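PDB 6UH2: short chain dehydrogenase from Leptospira borgpetersenii serovar Hardjo-bovis, which binds NAD and, as a member of the short-chain dehydrogenase/reductase family, probably interconverts alcohols and carbonyl compounds with it. Local coordinates for residues E79-L84 against F126-Y131. Numbering follows the deposited sequence. Where two conformers were deposited one is given.
Sequences EIFLSL and FLLSQY
Between segments 79-84 and 126-131, of helices 74-86 and 111-139, the CA atoms of Phe-81 and Tyr-131 are the nearest, 7.2 Å apart. Phe-81, its CB pointing toward the other helix, is buried, and its wholly apolar ring offers a face and an edge without bringing in a polar group. Over the centre of one face sits the CB of Tyr-131, 3.8 Å from the ring centroid and 6° off the normal, a well-centred CH-pi contact. Leu-128, one turn earlier, reaches the same ring at its edge, its branch CD1 lying 3.8 Å from Phe-81 CE1. In this Rossmann-type fold both helices cover the same face of the parallel sheet, and the buried, apolar Leu-128 also touches Leu-50 on strand 46-51 and Ile-71 of the NAD site. The backbone sets Tyr-131 CB over the Phe-81 face; with CG anti to the carbonyl carbon (chi1 -85°) the phenol leads away from there. The two rings meet obliquely, planes at 43° and centroids 5.8 Å apart. A tyrosine fits this partly exposed position because its hydrocarbon base packs inward, whereas OH hydrogen-bonds Arg-74 NH1 near the start of helix 74-86; the same guanidinium group donates through NH2 to Gln-130 OE1.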
ATOM      1  N   GLU B  79      27.535  -1.172 -19.062  1.00 25.15           N
ATOM      2  CA  GLU B  79      27.391  -1.312 -20.506  1.00 26.58           C
ATOM      3  C   GLU B  79      25.923  -1.436 -20.906  1.00 27.08           C
ATOM      4  O   GLU B  79      25.506  -0.901 -21.939  1.00 26.16           O
ATOM      5  CB  GLU B  79      28.194  -2.515 -20.993  1.00 31.61           C
ATOM      6  N   ILE B  80      25.120  -2.124 -20.095  1.00 26.12           N
ATOM      7  CA  ILE B  80      23.689  -2.216 -20.379  1.00 26.05           C
ATOM      8  C   ILE B  80      23.043  -0.836 -20.331  1.00 24.41           C
ATOM      9  O   ILE B  80      22.245  -0.477 -21.205  1.00 22.28           O
ATOM     10  CB  ILE B  80      23.012  -3.194 -19.401  1.00 27.03           C
ATOM     11  CG1 ILE B  80      23.359  -4.629 -19.781  1.00 26.66           C
ATOM     12  CG2 ILE B  80      21.495  -3.013 -19.398  1.00 25.17           C
ATOM     13  CD1 ILE B  80      22.944  -5.615 -18.724  1.00 24.68           C
ATOM     14  N   PHE B  81      23.386  -0.030 -19.321  1.00 19.52           N
ATOM     15  CA  PHE B  81      22.750   1.278 -19.214  1.00 19.35           C
ATOM     16  C   PHE B  81      23.179   2.209 -20.334  1.00 22.99           C
ATOM     17  O   PHE B  81      22.380   3.041 -20.782  1.00 25.16           O
ATOM     18  CB  PHE B  81      23.007   1.885 -17.840  1.00 20.96           C
ATOM     19  CG  PHE B  81      21.900   1.595 -16.888  1.00 20.41           C
ATOM     20  CD1 PHE B  81      21.756   0.323 -16.359  1.00 26.76           C
ATOM     21  CD2 PHE B  81      20.950   2.554 -16.595  1.00 21.96           C
ATOM     22  CE1 PHE B  81      20.712   0.021 -15.518  1.00 22.73           C
ATOM     23  CE2 PHE B  81      19.892   2.262 -15.761  1.00 21.05           C
ATOM     24  CZ  PHE B  81      19.770   0.994 -15.217  1.00 23.09           C
ATOM     25  N   LEU B  82      24.409   2.071 -20.821  1.00 21.39           N
ATOM     26  CA  LEU B  82      24.815   2.823 -22.003  0.58 22.65           C
ATOM     27  C   LEU B  82      23.975   2.425 -23.208  1.00 27.28           C
ATOM     28  O   LEU B  82      23.504   3.284 -23.966  1.00 25.20           O
ATOM     29  CB  LEU B  82      26.297   2.587 -22.280  0.58 26.76           C
ATOM     30  CG  LEU B  82      26.847   3.177 -23.576  0.58 29.34           C
ATOM     31  CD1 LEU B  82      26.634   4.679 -23.569  0.58 32.38           C
ATOM     32  CD2 LEU B  82      28.318   2.831 -23.730  0.58 32.25           C
ATOM     33  N   SER B  83      23.771   1.121 -23.394  1.00 22.88           N
ATOM     34  CA  SER B  83      22.966   0.643 -24.512  1.00 27.77           C
ATOM     35  C   SER B  83      21.510   1.093 -24.391  1.00 24.07           C
ATOM     36  O   SER B  83      20.880   1.443 -25.397  1.00 30.80           O
ATOM     37  CB  SER B  83      23.065  -0.877 -24.594  1.00 34.49           C
ATOM     38  OG  SER B  83      22.186  -1.388 -25.572  1.00 45.65           O
ATOM     39  N   LEU B  84      20.955   1.084 -23.174  1.00 23.87           N
ATOM     40  CA  LEU B  84      19.580   1.538 -22.984  1.00 20.63           C
ATOM     41  C   LEU B  84      19.430   3.000 -23.372  1.00 27.67           C
ATOM     42  O   LEU B  84      18.456   3.379 -24.034  1.00 26.62           O
ATOM     43  CB  LEU B  84      19.142   1.333 -21.535  1.00 22.97           C
ATOM     44  CG  LEU B  84      19.006  -0.116 -21.056  1.00 23.38           C
ATOM     45  CD1 LEU B  84      18.650  -0.166 -19.590  1.00 21.47           C
ATOM     46  CD2 LEU B  84      17.962  -0.846 -21.883  1.00 23.68           C
ATOM     47  N   PHE B 126      21.496  -1.427  -4.762  1.00 15.90           N
ATOM     48  CA  PHE B 126      22.270  -0.188  -4.763  1.00 16.83           C
ATOM     49  C   PHE B 126      22.726   0.180  -6.170  1.00 14.64           C
ATOM     50  O   PHE B 126      22.593   1.332  -6.604  1.00 16.84           O
ATOM     51  CB  PHE B 126      23.485  -0.325  -3.848  1.00 15.91           C
ATOM     52  CG  PHE B 126      24.640   0.547  -4.257  1.00 17.99           C
ATOM     53  CD1 PHE B 126      24.589   1.919  -4.066  1.00 14.33           C
ATOM     54  CD2 PHE B 126      25.777  -0.007  -4.829  1.00 16.12           C
ATOM     55  CE1 PHE B 126      25.659   2.726  -4.449  1.00 21.56           C
ATOM     56  CE2 PHE B 126      26.849   0.782  -5.210  1.00 15.57           C
ATOM     57  CZ  PHE B 126      26.792   2.149  -5.026  1.00 19.04           C
ATOM     58  N   LEU B 127      23.296  -0.787  -6.883  1.00 15.13           N
ATOM     59  CA  LEU B 127      23.907  -0.514  -8.181  1.00 19.81           C
ATOM     60  C   LEU B 127      22.857  -0.117  -9.214  1.00 15.81           C
ATOM     61  O   LEU B 127      23.026   0.873  -9.941  1.00 16.72           O
ATOM     62  CB  LEU B 127      24.688  -1.747  -8.635  1.00 22.75           C
ATOM     63  CG  LEU B 127      25.691  -1.623  -9.771  1.00 29.35           C
ATOM     64  CD1 LEU B 127      26.846  -0.749  -9.341  1.00 24.36           C
ATOM     65  CD2 LEU B 127      26.183  -3.010 -10.159  1.00 34.56           C
ATOM     66  N   LEU B 128      21.766  -0.882  -9.298  1.00 14.54           N
ATOM     67  CA  LEU B 128      20.715  -0.547 -10.254  1.00 15.11           C
ATOM     68  C   LEU B 128      20.054   0.774  -9.888  1.00 13.64           C
ATOM     69  O   LEU B 128      19.710   1.565 -10.771  1.00 17.38           O
ATOM     70  CB  LEU B 128      19.672  -1.672 -10.335  1.00 11.46           C
ATOM     71  CG  LEU B 128      19.953  -2.818 -11.323  1.00 15.78           C
ATOM     72  CD1 LEU B 128      19.744  -2.359 -12.763  1.00 21.27           C
ATOM     73  CD2 LEU B 128      21.375  -3.356 -11.152  1.00 16.52           C
ATOM     74  N   SER B 129      19.870   1.030  -8.590  1.00 11.11           N
ATOM     75  CA  SER B 129      19.310   2.316  -8.177  1.00 17.45           C
ATOM     76  C   SER B 129      20.255   3.453  -8.531  1.00 18.17           C
ATOM     77  O   SER B 129      19.812   4.535  -8.938  1.00 17.38           O
ATOM     78  CB  SER B 129      19.008   2.314  -6.678  1.00 15.03           C
ATOM     79  OG  SER B 129      17.993   1.367  -6.370  1.00 13.57           O
ATOM     80  N   GLN B 130      21.562   3.213  -8.434  1.00 14.56           N
ATOM     81  CA  GLN B 130      22.531   4.280  -8.675  1.00 15.37           C
ATOM     82  C   GLN B 130      22.611   4.640 -10.158  1.00 19.87           C
ATOM     83  O   GLN B 130      22.605   5.825 -10.520  1.00 19.43           O
ATOM     84  CB  GLN B 130      23.910   3.877  -8.144  1.00 13.06           C
ATOM     85  CG  GLN B 130      24.970   4.975  -8.340  1.00 15.77           C
ATOM     86  CD  GLN B 130      26.377   4.515  -8.007  1.00 20.06           C
ATOM     87  OE1 GLN B 130      26.889   3.571  -8.605  1.00 19.73           O
ATOM     88  NE2 GLN B 130      27.001   5.170  -7.032  1.00 14.78           N
ATOM     89  N   TYR B 131      22.697   3.635 -11.036  1.00 17.55           N
ATOM     90  CA  TYR B 131      22.711   3.925 -12.465  1.00 17.29           C
ATOM     91  C   TYR B 131      21.400   4.552 -12.912  1.00 17.36           C
ATOM     92  O   TYR B 131      21.391   5.457 -13.752  1.00 15.17           O
ATOM     93  CB  TYR B 131      23.007   2.655 -13.272  1.00 16.13           C
ATOM     94  CG  TYR B 131      24.491   2.451 -13.370  1.00 20.51           C
ATOM     95  CD1 TYR B 131      25.235   3.043 -14.386  1.00 19.59           C
ATOM     96  CD2 TYR B 131      25.161   1.726 -12.402  1.00 15.73           C
ATOM     97  CE1 TYR B 131      26.614   2.892 -14.441  1.00 27.83           C
ATOM     98  CE2 TYR B 131      26.528   1.573 -12.448  1.00 19.83           C
ATOM     99  CZ  TYR B 131      27.253   2.151 -13.463  1.00 27.41           C
ATOM    100  OH  TYR B 131      28.626   1.978 -13.472  1.00 26.19           O
TER